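Local coordinates for calcium binding protein (Fasciola hepatica, PDB 5FWZ) that probably binds calcium, this chain being the dynein light chain-like domain of the longer protein, at residues A[3-8]-A[23-28]; A[18-23]-A[79-84]; A[58-63]-A[92-97]; A[62-67]-A[86-91]. All coordinates share one frame; numbering follows the deposited sequence. Where two conformers were deposited one is given.

Contact 1. Residues A[3-8]-A[23-28]; sequences TLSTDI and VTEKFK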
loop_
_atom_site.group_PDB
_atom_site.type_symbol
_atom_site.label_atom_id
_atom_site.label_comp_id
_atom_site.label_asym_id
_atom_site.label_seq_id
_atom_site.Cartn_x
_atom_site.Cartn_y
_atom_site.Cartn_z
ATOM N N THR A 3 1.511 -24.915 10.447
ATOM C CA THR A 3 2.776 -24.470 9.927
ATOM C C THR A 3 2.486 -23.561 8.734
ATOM O O THR A 3 1.437 -23.682 8.103
ATOM C CB THR A 3 3.635 -25.710 9.557
ATOM O OG1 THR A 3 5.019 -25.364 9.633
ATOM C CG2 THR A 3 3.308 -26.279 8.162
ATOM N N LEU A 4 3.412 -22.662 8.419
ATOM C CA LEU A 4 3.266 -21.828 7.221
ATOM C C LEU A 4 3.355 -22.670 5.939
ATOM O O LEU A 4 4.282 -23.429 5.765
ATOM C CB LEU A 4 4.307 -20.716 7.226
ATOM C CG LEU A 4 4.036 -19.496 6.365
ATOM C CD1 LEU A 4 2.810 -18.721 6.813
ATOM C CD2 LEU A 4 5.263 -18.610 6.405
ATOM N N SER A 5 2.375 -22.552 5.056
ATOM C CA SER A 5 2.379 -23.318 3.815
ATOM C C SER A 5 3.606 -23.011 2.897
ATOM O O SER A 5 4.153 -21.890 2.911
ATOM C CB SER A 5 1.059 -23.074 3.097
ATOM O OG SER A 5 1.108 -23.575 1.792
ATOM N N THR A 6 4.025 -24.014 2.116
ATOM C CA THR A 6 5.255 -23.943 1.303
ATOM C C THR A 6 5.117 -23.001 0.128
ATOM O O THR A 6 6.123 -22.519 -0.397
ATOM C CB THR A 6 5.751 -25.334 0.744
ATOM O OG1 THR A 6 4.803 -25.935 -0.182
ATOM C CG2 THR A 6 6.044 -26.293 1.874
ATOM N N ASP A 7 3.881 -22.758 -0.309
ATOM C CA ASP A 7 3.653 -21.812 -1.408
ATOM C C ASP A 7 3.467 -20.352 -0.979
ATOM O O ASP A 7 3.132 -19.531 -1.810
ATOM C CB ASP A 7 2.499 -22.282 -2.318
ATOM C CG ASP A 7 1.198 -22.508 -1.583
ATOM O OD1 ASP A 7 1.050 -22.083 -0.420
ATOM O OD2 ASP A 7 0.310 -23.140 -2.180
ATOM N N ILE A 8 3.689 -20.031 0.296
ATOM C CA ILE A 8 3.777 -18.640 0.759
ATOM C C ILE A 8 5.231 -18.297 1.035
ATOM O O ILE A 8 5.952 -19.071 1.664
ATOM C CB ILE A 8 2.984 -18.411 2.066
ATOM C CG1 ILE A 8 1.490 -18.744 1.856
ATOM C CG2 ILE A 8 3.189 -16.979 2.598
ATOM C CD1 ILE A 8 0.692 -17.697 1.096
ATOM N N VAL A 23 -3.936 -15.748 8.270
ATOM C CA VAL A 23 -4.000 -14.676 7.291
ATOM C C VAL A 23 -3.690 -15.254 5.909
ATOM O O VAL A 23 -4.446 -15.070 4.983
ATOM C CB VAL A 23 -3.046 -13.508 7.631
ATOM C CG1 VAL A 23 -2.977 -12.492 6.487
ATOM C CG2 VAL A 23 -3.467 -12.833 8.940
ATOM N N THR A 24 -2.615 -16.003 5.788
ATOM C CA THR A 24 -2.207 -16.479 4.488
ATOM C C THR A 24 -3.160 -17.523 3.929
ATOM O O THR A 24 -3.410 -17.544 2.718
ATOM C CB THR A 24 -0.762 -17.008 4.524
ATOM O OG1 THR A 24 -0.633 -18.005 5.545
ATOM C CG2 THR A 24 0.191 -15.861 4.804
ATOM N N GLU A 25 -3.704 -18.379 4.794
ATOM C CA GLU A 25 -4.635 -19.434 4.329
ATOM C C GLU A 25 -5.916 -18.793 3.856
ATOM O O GLU A 25 -6.492 -19.225 2.883
ATOM C CB GLU A 25 -4.909 -20.524 5.405
ATOM C CG GLU A 25 -3.779 -21.540 5.650
ATOM C CD GLU A 25 -3.217 -22.146 4.356
ATOM O OE1 GLU A 25 -4.016 -22.685 3.548
ATOM O OE2 GLU A 25 -1.980 -22.056 4.120
ATOM N N LYS A 26 -6.348 -17.749 4.535
ATOM C CA LYS A 26 -7.554 -17.009 4.145
ATOM C C LYS A 26 -7.363 -16.351 2.783
ATOM O O LYS A 26 -8.233 -16.423 1.923
ATOM C CB LYS A 26 -7.919 -15.959 5.234
ATOM C CG LYS A 26 -9.075 -15.029 4.888
ATOM C CD LYS A 26 -10.373 -15.793 4.910
ATOM C CE LYS A 26 -11.536 -14.900 4.566
ATOM N NZ LYS A 26 -12.684 -15.727 4.096
ATOM N N PHE A 27 -6.217 -15.707 2.607
ATOM C CA PHE A 27 -5.875 -15.111 1.326
ATOM C C PHE A 27 -5.898 -16.125 0.186
ATOM O O PHE A 27 -6.472 -15.869 -0.861
ATOM C CB PHE A 27 -4.510 -14.450 1.388
ATOM C CG PHE A 27 -4.156 -13.715 0.137
ATOM C CD1 PHE A 27 -4.679 -12.439 -0.099
ATOM C CD2 PHE A 27 -3.342 -14.291 -0.818
ATOM C CE1 PHE A 27 -4.389 -11.755 -1.267
ATOM C CE2 PHE A 27 -3.048 -13.610 -1.994
ATOM C CZ PHE A 27 -3.576 -12.349 -2.219
ATOM N N LYS A 28 -5.265 -17.270 0.400
ATOM C CA LYS A 28 -5.280 -18.350 -0.578
ATOM C C LYS A 28 -6.689 -18.844 -0.893
ATOM O O LYS A 28 -6.985 -19.093 -2.051
ATOM C CB LYS A 28 -4.407 -19.512 -0.117
ATOM C CG LYS A 28 -2.928 -19.150 -0.059
ATOM C CD LYS A 28 -2.023 -20.383 -0.110
ATOM C CE LYS A 28 -2.244 -21.363 1.028
ATOM N NZ LYS A 28 -1.490 -22.627 0.804
HETATM O O HOH W 1 -0.535 -23.424 6.397
HETATM O O HOH W 2 -0.018 -20.620 5.188
#
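Thr3 O and Glu25 OE2 are bridged by one water, which donates to both. Leu4 CD1 lies 3.7 Å from Thr24 OG1, and the two side chains cross at about a right angle. A second water accepts from Ser5 N and donates to Thr24 OG1 and Glu25 OE2. Ser5 CB packs 3.4 Å from Glu25 OE2. Ser5 OG donates to Asp7 OD1 at 2.7 Å, from above the carboxylate plane. Asp7 OD1 takes a second bond on its syn lone pair, from Lys28 NZ at 2.9 Å, and this one is part of a salt bridge. Two donors thus hold OD1 and limit rotation of the carboxylate. Asp7 CG sits between its backbone N and carbonyl carbon (chi1 56°), which turns the carboxylate back to the ammonium group. Lys28 NZ also pairs with Glu25 OE2 at 3.4 Å, so one lysine bridges two acids and probably offsets their like charges. Ile8 closes a type I turn that starts at Ser5. Ile8 CD1 packs 3.8 Å from Thr24 CB and also meets Lys28 CD, an apolar patch beside the charged groups. Thr24 OG1 additionally bonds to Gln20 O within its helix. The contact ties the N-terminal arm to helix 17-33, just where strand 8-13 begins. From strand 80-85, Phe83 packs on Ile8 and Thr24, and Tyr85 on Asp7 and Lys28.

Contact 2. Residues A[18-23]-A[79-84]; sequences PRQVEV and LSIQFR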
loop_
_atom_site.group_PDB
_atom_site.type_symbol
_atom_site.label_atom_id
_atom_site.label_comp_id
_atom_site.label_asym_id
_atom_site.label_seq_id
_atom_site.Cartn_x
_atom_site.Cartn_y
_atom_site.Cartn_z
ATOM N N PRO A 18 0.884 -18.470 14.301
ATOM C CA PRO A 18 -0.561 -18.746 14.221
ATOM C C PRO A 18 -1.330 -17.704 13.410
ATOM O O PRO A 18 -2.152 -18.086 12.578
ATOM C CB PRO A 18 -1.001 -18.727 15.695
ATOM C CG PRO A 18 0.208 -19.237 16.430
ATOM C CD PRO A 18 1.425 -18.808 15.640
ATOM N N ARG A 19 -1.047 -16.417 13.633
ATOM C CA ARG A 19 -1.661 -15.368 12.828
ATOM C C ARG A 19 -1.229 -15.400 11.384
ATOM O O ARG A 19 -2.068 -15.292 10.494
ATOM C CB ARG A 19 -1.419 -14.001 13.412
ATOM C CG ARG A 19 -2.176 -13.810 14.705
ATOM C CD ARG A 19 -2.339 -12.333 15.026
ATOM N NE ARG A 19 -3.298 -12.102 16.110
ATOM C CZ ARG A 19 -3.637 -10.900 16.587
ATOM N NH1 ARG A 19 -3.074 -9.796 16.109
ATOM N NH2 ARG A 19 -4.550 -10.805 17.547
ATOM N N GLN A 20 0.059 -15.585 11.146
ATOM C CA GLN A 20 0.551 -15.751 9.766
ATOM C C GLN A 20 -0.188 -16.838 8.996
ATOM O O GLN A 20 -0.593 -16.619 7.879
ATOM C CB GLN A 20 2.024 -16.079 9.739
ATOM C CG GLN A 20 2.902 -14.911 10.032
ATOM C CD GLN A 20 4.318 -15.385 10.254
ATOM O OE1 GLN A 20 4.864 -16.111 9.427
ATOM N NE2 GLN A 20 4.898 -15.029 11.390
ATOM N N VAL A 21 -0.357 -17.989 9.616
ATOM C CA VAL A 21 -1.124 -19.085 9.032
ATOM C C VAL A 21 -2.581 -18.709 8.735
ATOM O O VAL A 21 -3.042 -18.949 7.638
ATOM C CB VAL A 21 -1.080 -20.366 9.913
ATOM C CG1 VAL A 21 -2.026 -21.452 9.367
ATOM C CG2 VAL A 21 0.347 -20.931 10.015
ATOM N N GLU A 22 -3.299 -18.111 9.679
ATOM C CA GLU A 22 -4.711 -17.751 9.400
ATOM C C GLU A 22 -4.827 -16.745 8.255
ATOM O O GLU A 22 -5.716 -16.848 7.386
ATOM C CB GLU A 22 -5.455 -17.144 10.596
ATOM C CG GLU A 22 -4.908 -17.410 11.966
ATOM C CD GLU A 22 -5.854 -16.953 13.046
ATOM O OE1 GLU A 22 -6.845 -17.690 13.263
ATOM O OE2 GLU A 22 -5.628 -15.850 13.640
ATOM N N VAL A 23 -3.936 -15.748 8.270
ATOM C CA VAL A 23 -4.000 -14.676 7.291
ATOM C C VAL A 23 -3.690 -15.254 5.909
ATOM O O VAL A 23 -4.446 -15.070 4.983
ATOM C CB VAL A 23 -3.046 -13.508 7.631
ATOM C CG1 VAL A 23 -2.977 -12.492 6.487
ATOM C CG2 VAL A 23 -3.467 -12.833 8.940
ATOM N N LEU A 79 0.896 -3.507 14.028
ATOM C CA LEU A 79 0.626 -4.880 13.532
ATOM C C LEU A 79 0.756 -4.927 11.992
ATOM O O LEU A 79 0.068 -4.149 11.322
ATOM C CB LEU A 79 -0.788 -5.301 13.928
ATOM C CG LEU A 79 -1.088 -5.446 15.439
ATOM C CD1 LEU A 79 -1.674 -4.204 16.110
ATOM C CD2 LEU A 79 -2.042 -6.609 15.676
ATOM N N SER A 80 1.646 -5.781 11.443
ATOM C CA SER A 80 1.926 -5.783 10.002
ATOM C C SER A 80 2.284 -7.134 9.436
ATOM O O SER A 80 2.873 -7.959 10.108
ATOM C CB SER A 80 3.062 -4.797 9.636
ATOM O OG SER A 80 4.215 -4.985 10.447
ATOM N N ILE A 81 1.953 -7.333 8.170
ATOM C CA ILE A 81 2.282 -8.566 7.497
ATOM C C ILE A 81 2.455 -8.340 6.009
ATOM O O ILE A 81 1.643 -7.654 5.387
ATOM C CB ILE A 81 1.247 -9.687 7.803
ATOM C CG1 ILE A 81 1.707 -11.031 7.225
ATOM C CG2 ILE A 81 -0.122 -9.354 7.281
ATOM C CD1 ILE A 81 0.865 -12.219 7.676
ATOM N N GLN A 82 3.506 -8.940 5.442
ATOM C CA GLN A 82 3.806 -8.831 4.015
ATOM C C GLN A 82 4.247 -10.170 3.485
ATOM O O GLN A 82 5.210 -10.699 4.009
ATOM C CB GLN A 82 4.957 -7.857 3.792
ATOM C CG GLN A 82 4.674 -6.423 4.207
ATOM C CD GLN A 82 5.951 -5.573 4.203
ATOM O OE1 GLN A 82 6.639 -5.452 3.207
ATOM N NE2 GLN A 82 6.271 -5.026 5.339
ATOM N N PHE A 83 3.584 -10.685 2.445
ATOM C CA PHE A 83 3.929 -11.973 1.887
ATOM C C PHE A 83 3.561 -12.131 0.435
ATOM O O PHE A 83 2.840 -11.330 -0.140
ATOM C CB PHE A 83 3.258 -13.078 2.702
ATOM C CG PHE A 83 1.756 -13.059 2.631
ATOM C CD1 PHE A 83 1.017 -12.224 3.475
ATOM C CD2 PHE A 83 1.083 -13.831 1.688
ATOM C CE1 PHE A 83 -0.363 -12.217 3.421
ATOM C CE2 PHE A 83 -0.305 -13.807 1.608
ATOM C CZ PHE A 83 -1.032 -12.983 2.469
ATOM N N ARG A 84 4.067 -13.188 -0.167
ATOM C CA ARG A 84 3.849 -13.454 -1.576
ATOM C C ARG A 84 3.190 -14.803 -1.706
ATOM O O ARG A 84 3.612 -15.758 -1.065
ATOM C CB ARG A 84 5.169 -13.430 -2.337
ATOM C CG ARG A 84 4.976 -13.438 -3.849
ATOM C CD ARG A 84 6.308 -13.415 -4.592
ATOM N NE ARG A 84 7.138 -14.543 -4.178
ATOM C CZ ARG A 84 6.937 -15.838 -4.513
ATOM N NH1 ARG A 84 5.927 -16.233 -5.329
ATOM N NH2 ARG A 84 7.765 -16.771 -4.010
#
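Ile81 reaches across to the helix with its long branch, and Val23 meets it tip to tip. From Ile81 CB the chain runs to CG1, which stands opposite the backbone N (chi1 -173°). The next torsion is also extended, so CD1 projects straight out from the strand. This terminal methyl makes the touching contacts of the residue. Ile81 CD1 lies 4.0 Å from Val23 CG1 and 4.1 Å from Gln20 CA. Gln20 CG is equally close to it, so CD1 rests against the helix backbone as well as against side chains. Val23 CG1 is shared, since it also packs 4.0 Å from Phe83 CE1. Just before the strand, Leu79 CD2 meets Arg19 NH1 at 3.4 Å, at the edge of the guanidinium and in its plane. The Gln20 amide is occupied elsewhere, with NE2 bonded to Met15 O. The packing between helix and strand is mostly apolar. The helix and strand axes approach to 10.4 Å and cross at -55°. Helix 17-33 packs on one face of the antiparallel sheet, which helix 41-56 also covers. Met52 and Tyr56 of helix 41-56 pack on Val23, and Thr13 of strand 8-13 flanks Ile81.

Contact 3. Residues A[58-63]-A[92-97]; sequences RVWQCV and AWRTPR. With HG (mercury (II) ion), chain B.
Trp60 lays its indole over the start of the Arg94 side chain. Arg94 CB sits 3.7 Å from the centroid of the Trp60 six-membered ring, only 9° off its normal, a CH-pi contact. The guanidinium itself does not stack, for its plane is turned 65° from the ring. Arg94 NH2 instead bonds to Tyr56 O. Ala92 C lies at the edge of the same indole. Trp60, Cys62, Ala92 and Arg94 share one face of the sheet, and Gln61 and Trp93 the other. There Gln61 CG stands 3.5 Å from the centroid of the five-membered ring of Trp93, again over the face. Val63 CG2 packs against the six-membered end of the ring.

The backbones run antiparallel. Gln61 and Trp93 form a hydrogen-bonded pair, with Gln61 N donating to Trp93 O at 2.9 Å. Beyond the strand ends, Val59 N gives to Thr95 O at 2.7 Å and Thr95 N to Val59 O at 2.6 Å. Cys62 SG binds mercury at 2.4 Å, and Cys90 SG is the second ligand. Cys62 and Val63 also pair with a strand of the second subunit, so the sheet continues into the dimer. The mercury comes from the derivative, and its bonds to sulfur say that Cys62 and Cys90 can reach a soft metal ion but give no evidence of a natural metal site.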
loop_
_atom_site.group_PDB
_atom_site.type_symbol
_atom_site.label_atom_id
_atom_site.label_comp_id
_atom_site.label_asym_id
_atom_site.label_seq_id
_atom_site.Cartn_x
_atom_site.Cartn_y
_atom_site.Cartn_z
ATOM N N ARG A 58 -9.834 -3.205 14.360
ATOM C CA ARG A 58 -9.735 -2.199 13.320
ATOM C C ARG A 58 -8.545 -1.288 13.630
ATOM O O ARG A 58 -8.031 -1.323 14.748
ATOM C CB ARG A 58 -11.063 -1.448 13.211
ATOM C CG ARG A 58 -12.231 -2.367 12.791
ATOM C CD ARG A 58 -13.598 -1.842 13.225
ATOM N NE ARG A 58 -13.663 -1.673 14.682
ATOM C CZ ARG A 58 -14.651 -1.075 15.364
ATOM N NH1 ARG A 58 -15.726 -0.577 14.745
ATOM N NH2 ARG A 58 -14.559 -0.979 16.694
ATOM N N VAL A 59 -8.017 -0.540 12.654
ATOM C CA VAL A 59 -8.452 -0.512 11.258
ATOM C C VAL A 59 -7.356 -1.085 10.342
ATOM O O VAL A 59 -6.219 -0.583 10.331
ATOM C CB VAL A 59 -8.731 0.944 10.831
ATOM C CG1 VAL A 59 -9.255 0.997 9.402
ATOM C CG2 VAL A 59 -9.716 1.613 11.792
ATOM N N TRP A 60 -7.698 -2.098 9.553
ATOM C CA TRP A 60 -6.738 -2.677 8.597
ATOM C C TRP A 60 -6.760 -2.013 7.218
ATOM O O TRP A 60 -7.802 -1.552 6.749
ATOM C CB TRP A 60 -6.936 -4.193 8.454
ATOM C CG TRP A 60 -6.519 -4.905 9.680
ATOM C CD1 TRP A 60 -7.286 -5.163 10.764
ATOM C CD2 TRP A 60 -5.219 -5.397 9.981
ATOM N NE1 TRP A 60 -6.559 -5.786 11.727
ATOM C CE2 TRP A 60 -5.283 -5.962 11.272
ATOM C CE3 TRP A 60 -4.016 -5.452 9.271
ATOM C CZ2 TRP A 60 -4.181 -6.574 11.890
ATOM C CZ3 TRP A 60 -2.901 -6.051 9.880
ATOM C CH2 TRP A 60 -2.995 -6.604 11.181
ATOM N N GLN A 61 -5.588 -1.973 6.595
ATOM C CA GLN A 61 -5.469 -1.703 5.159
ATOM C C GLN A 61 -4.849 -2.876 4.461
ATOM O O GLN A 61 -4.080 -3.593 5.061
ATOM C CB GLN A 61 -4.671 -0.451 4.844
ATOM C CG GLN A 61 -3.536 -0.118 5.768
ATOM C CD GLN A 61 -3.949 0.761 6.934
ATOM O OE1 GLN A 61 -3.741 0.410 8.094
ATOM N NE2 GLN A 61 -4.512 1.923 6.632
ATOM N N CYS A 62 -5.239 -3.089 3.211
ATOM C CA CYS A 62 -4.810 -4.251 2.419
ATOM C C CYS A 62 -4.392 -3.773 1.058
ATOM O O CYS A 62 -5.197 -3.195 0.355
ATOM C CB CYS A 62 -5.939 -5.286 2.195
ATOM S SG CYS A 62 -5.405 -6.676 1.104
ATOM N N VAL A 63 -3.173 -4.064 0.655
ATOM C CA VAL A 63 -2.740 -3.761 -0.697
ATOM C C VAL A 63 -2.304 -5.049 -1.336
ATOM O O VAL A 63 -1.450 -5.738 -0.787
ATOM C CB VAL A 63 -1.538 -2.775 -0.711
ATOM C CG1 VAL A 63 -1.114 -2.431 -2.153
ATOM C CG2 VAL A 63 -1.871 -1.533 0.087
ATOM N N ALA A 92 -0.541 -5.836 4.481
ATOM C CA ALA A 92 -1.602 -5.513 5.369
ATOM C C ALA A 92 -1.015 -5.017 6.677
ATOM O O ALA A 92 -0.048 -5.596 7.210
ATOM C CB ALA A 92 -2.523 -6.713 5.572
ATOM N N TRP A 93 -1.588 -3.927 7.178
ATOM C CA TRP A 93 -1.201 -3.383 8.457
ATOM C C TRP A 93 -2.348 -2.608 9.100
ATOM O O TRP A 93 -3.304 -2.190 8.440
ATOM C CB TRP A 93 0.070 -2.533 8.332
ATOM C CG TRP A 93 -0.080 -1.273 7.538
ATOM C CD1 TRP A 93 -0.240 -0.008 8.036
ATOM C CD2 TRP A 93 -0.101 -1.145 6.110
ATOM N NE1 TRP A 93 -0.377 0.892 7.013
ATOM C CE2 TRP A 93 -0.288 0.232 5.820
ATOM C CE3 TRP A 93 -0.006 -2.052 5.055
ATOM C CZ2 TRP A 93 -0.361 0.727 4.504
ATOM C CZ3 TRP A 93 -0.104 -1.578 3.741
ATOM C CH2 TRP A 93 -0.267 -0.194 3.477
ATOM N N ARG A 94 -2.253 -2.473 10.412
ATOM C CA ARG A 94 -3.346 -1.962 11.214
ATOM C C ARG A 94 -3.039 -0.544 11.664
ATOM O O ARG A 94 -1.939 -0.282 12.150
ATOM C CB ARG A 94 -3.554 -2.854 12.425
ATOM C CG ARG A 94 -4.931 -2.665 13.044
ATOM C CD ARG A 94 -4.848 -2.407 14.528
ATOM N NE ARG A 94 -5.534 -3.415 15.295
ATOM C CZ ARG A 94 -5.429 -3.559 16.616
ATOM N NH1 ARG A 94 -4.644 -2.776 17.345
ATOM N NH2 ARG A 94 -6.125 -4.508 17.211
ATOM N N THR A 95 -4.006 0.350 11.449
ATOM C CA THR A 95 -3.973 1.745 11.900
ATOM C C THR A 95 -5.093 2.050 12.939
ATOM O O THR A 95 -6.139 1.362 12.936
ATOM C CB THR A 95 -4.164 2.687 10.700
ATOM O OG1 THR A 95 -5.238 2.232 9.890
ATOM C CG2 THR A 95 -2.932 2.720 9.843
ATOM N N PRO A 96 -4.905 3.110 13.778
ATOM C CA PRO A 96 -5.831 3.462 14.885
ATOM C C PRO A 96 -7.280 3.743 14.502
ATOM O O PRO A 96 -7.534 4.222 13.405
ATOM C CB PRO A 96 -5.220 4.744 15.492
ATOM C CG PRO A 96 -3.807 4.768 15.033
ATOM C CD PRO A 96 -3.790 4.082 13.696
ATOM N N ARG A 97 -8.183 3.455 15.452
ATOM C CA ARG A 97 -9.662 3.667 15.420
ATOM C C ARG A 97 -10.450 2.410 15.052
ATOM O O ARG A 97 -11.337 1.974 15.797
ATOM C CB ARG A 97 -10.109 4.848 14.551
ATOM C CG ARG A 97 -9.466 6.172 14.933
ATOM C CD ARG A 97 -10.300 7.332 14.423
ATOM N NE ARG A 97 -11.276 7.686 15.439
ATOM C CZ ARG A 97 -10.993 8.346 16.564
ATOM N NH1 ARG A 97 -9.750 8.760 16.834
ATOM N NH2 ARG A 97 -11.965 8.601 17.433
HETATM HG HG HG B . -3.943 -8.056 2.358
#

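Contact 4. Residues A[62-67]-A[86-91]; sequences CVILTG and GRHICL. With HG (mercury (II) ion), chain B.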
loop_
_atom_site.group_PDB
_atom_site.type_symbol
_atom_site.label_atom_id
_atom_site.label_comp_id
_atom_site.label_asym_id
_atom_site.label_seq_id
_atom_site.Cartn_x
_atom_site.Cartn_y
_atom_site.Cartn_z
ATOM N N CYS A 62 -5.239 -3.089 3.211
ATOM C CA CYS A 62 -4.810 -4.251 2.419
ATOM C C CYS A 62 -4.392 -3.773 1.058
ATOM O O CYS A 62 -5.197 -3.195 0.355
ATOM C CB CYS A 62 -5.939 -5.286 2.195
ATOM S SG CYS A 62 -5.405 -6.676 1.104
ATOM N N VAL A 63 -3.173 -4.064 0.655
ATOM C CA VAL A 63 -2.740 -3.761 -0.697
ATOM C C VAL A 63 -2.304 -5.049 -1.336
ATOM O O VAL A 63 -1.450 -5.738 -0.787
ATOM C CB VAL A 63 -1.538 -2.775 -0.711
ATOM C CG1 VAL A 63 -1.114 -2.431 -2.153
ATOM C CG2 VAL A 63 -1.871 -1.533 0.087
ATOM N N ILE A 64 -2.869 -5.365 -2.494
ATOM C CA ILE A 64 -2.417 -6.499 -3.280
ATOM C C ILE A 64 -1.709 -5.935 -4.486
ATOM O O ILE A 64 -2.154 -4.951 -5.042
ATOM C CB ILE A 64 -3.565 -7.424 -3.711
ATOM C CG1 ILE A 64 -4.297 -7.948 -2.468
ATOM C CG2 ILE A 64 -3.045 -8.567 -4.578
ATOM C CD1 ILE A 64 -5.647 -8.541 -2.761
ATOM N N LEU A 65 -0.596 -6.536 -4.881
ATOM C CA LEU A 65 0.169 -5.982 -5.972
ATOM C C LEU A 65 0.982 -7.037 -6.694
ATOM O O LEU A 65 1.202 -8.114 -6.182
ATOM C CB LEU A 65 1.068 -4.832 -5.461
ATOM C CG LEU A 65 2.297 -5.168 -4.613
ATOM C CD1 LEU A 65 3.558 -5.179 -5.457
ATOM C CD2 LEU A 65 2.498 -4.175 -3.492
ATOM N N THR A 66 1.382 -6.709 -7.909
ATOM C CA THR A 66 2.348 -7.489 -8.663
ATOM C C THR A 66 3.534 -6.565 -8.885
ATOM O O THR A 66 3.409 -5.351 -8.813
ATOM C CB THR A 66 1.769 -7.965 -10.009
ATOM O OG1 THR A 66 1.612 -6.855 -10.901
ATOM C CG2 THR A 66 0.424 -8.625 -9.800
ATOM N N GLY A 67 4.683 -7.135 -9.141
ATOM C CA GLY A 67 5.890 -6.347 -9.287
ATOM C C GLY A 67 6.538 -6.092 -7.963
ATOM O O GLY A 67 6.324 -6.826 -7.010
ATOM N N GLY A 86 2.322 -16.878 -5.139
ATOM C CA GLY A 86 2.399 -16.898 -6.589
ATOM C C GLY A 86 2.847 -15.533 -7.067
ATOM O O GLY A 86 3.844 -15.017 -6.576
ATOM N N ARG A 87 2.084 -14.948 -7.993
ATOM C CA ARG A 87 2.368 -13.612 -8.565
ATOM C C ARG A 87 1.987 -12.430 -7.692
ATOM O O ARG A 87 2.387 -11.317 -7.991
ATOM C CB ARG A 87 1.590 -13.395 -9.875
ATOM C CG ARG A 87 2.078 -14.196 -11.059
ATOM C CD ARG A 87 1.245 -13.904 -12.303
ATOM N NE ARG A 87 -0.204 -14.146 -12.104
ATOM C CZ ARG A 87 -1.170 -13.223 -12.139
ATOM N NH1 ARG A 87 -0.909 -11.934 -12.363
ATOM N NH2 ARG A 87 -2.437 -13.597 -11.954
ATOM N N HIS A 88 1.172 -12.655 -6.672
ATOM C CA HIS A 88 0.609 -11.567 -5.897
ATOM C C HIS A 88 1.338 -11.373 -4.569
ATOM O O HIS A 88 1.553 -12.328 -3.827
ATOM C CB HIS A 88 -0.878 -11.816 -5.671
ATOM C CG HIS A 88 -1.663 -11.881 -6.945
ATOM N ND1 HIS A 88 -2.201 -13.055 -7.433
ATOM C CD2 HIS A 88 -1.969 -10.921 -7.851
ATOM C CE1 HIS A 88 -2.825 -12.808 -8.570
ATOM N NE2 HIS A 88 -2.691 -11.524 -8.849
ATOM N N ILE A 89 1.742 -10.133 -4.321
ATOM C CA ILE A 89 2.225 -9.700 -3.042
ATOM C C ILE A 89 1.039 -9.098 -2.293
ATOM O O ILE A 89 0.224 -8.378 -2.855
ATOM C CB ILE A 89 3.394 -8.682 -3.169
ATOM C CG1 ILE A 89 4.642 -9.382 -3.741
ATOM C CG2 ILE A 89 3.677 -7.987 -1.827
ATOM C CD1 ILE A 89 5.797 -8.457 -4.126
ATOM N N CYS A 90 0.983 -9.368 -1.008
ATOM C CA CYS A 90 -0.099 -8.914 -0.161
ATOM C C CYS A 90 0.472 -8.149 1.011
ATOM O O CYS A 90 1.322 -8.670 1.722
ATOM C CB CYS A 90 -0.873 -10.114 0.353
ATOM S SG CYS A 90 -2.334 -9.638 1.268
ATOM N N LEU A 91 0.030 -6.913 1.200
ATOM C CA LEU A 91 0.472 -6.082 2.309
ATOM C C LEU A 91 -0.747 -5.801 3.182
ATOM O O LEU A 91 -1.858 -5.588 2.700
ATOM C CB LEU A 91 1.062 -4.777 1.815
ATOM C CG LEU A 91 2.056 -4.844 0.655
ATOM C CD1 LEU A 91 2.507 -3.438 0.304
ATOM C CD2 LEU A 91 3.274 -5.702 0.975
HETATM HG HG HG B . -3.943 -8.056 2.358
#
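Cys62 and Cys90 share one mercury ion, and Cys90 SG, in one of its two modelled conformers, binds the mercury at 2.5 Å. The register puts both cysteines on one face of the sheet. With each SG opposite its backbone N (Cys62 chi1 176°), the sulfurs turn to the ion. The strand pairing probably sets their spacing. Leu91 N donates to Val63 O at 2.7 Å, and Val63 N returns a bond to Leu91 O. Leu65 and Ile89 repeat this exchange, with Ile89 N 2.8 Å from Leu65 O. This is antiparallel pairing inside the four-stranded sheet of the dynein light chain-like domain, where strand 60-65 is outermost in the chain. The second subunit adds its own strand beyond it. On the face away from mercury, Leu65 CD2 packs 3.9 Å from Leu91 CD1, and Leu65 CG meets Ile89 CB. Thr66 CG2 lies 3.8 Å from His88 CD2, the two side chains side by side. Farther out, Thr66 OG1 bonds to Ser68 N of the second subunit. Asp38 takes His88 NE2 and also pairs with Arg87.

Contacts 3 and 4 are successive parts of one strand pair, 60-65 with 88-94. They share Cys62 and Val63, and both touch the mercury ion and the second subunit. Contact 2 joins this sheet to helix 17-33. Its strand is the neighbour of 88-94, with Ile81 N 2.8 Å from Ala92 O. Contact 1 shares Val23 with contact 2, the two centres about 8 Å apart. It also reaches contact 4, where Phe27 CE1 packs 3.8 Å from Ile64 CD1. The side chains of Phe83 in contact 2 and Thr24 in contact 1 are about 6 Å and 9 Å from the mercury ion. Contacts 1 and 3 do not touch, and their centres are about 19 Å apart.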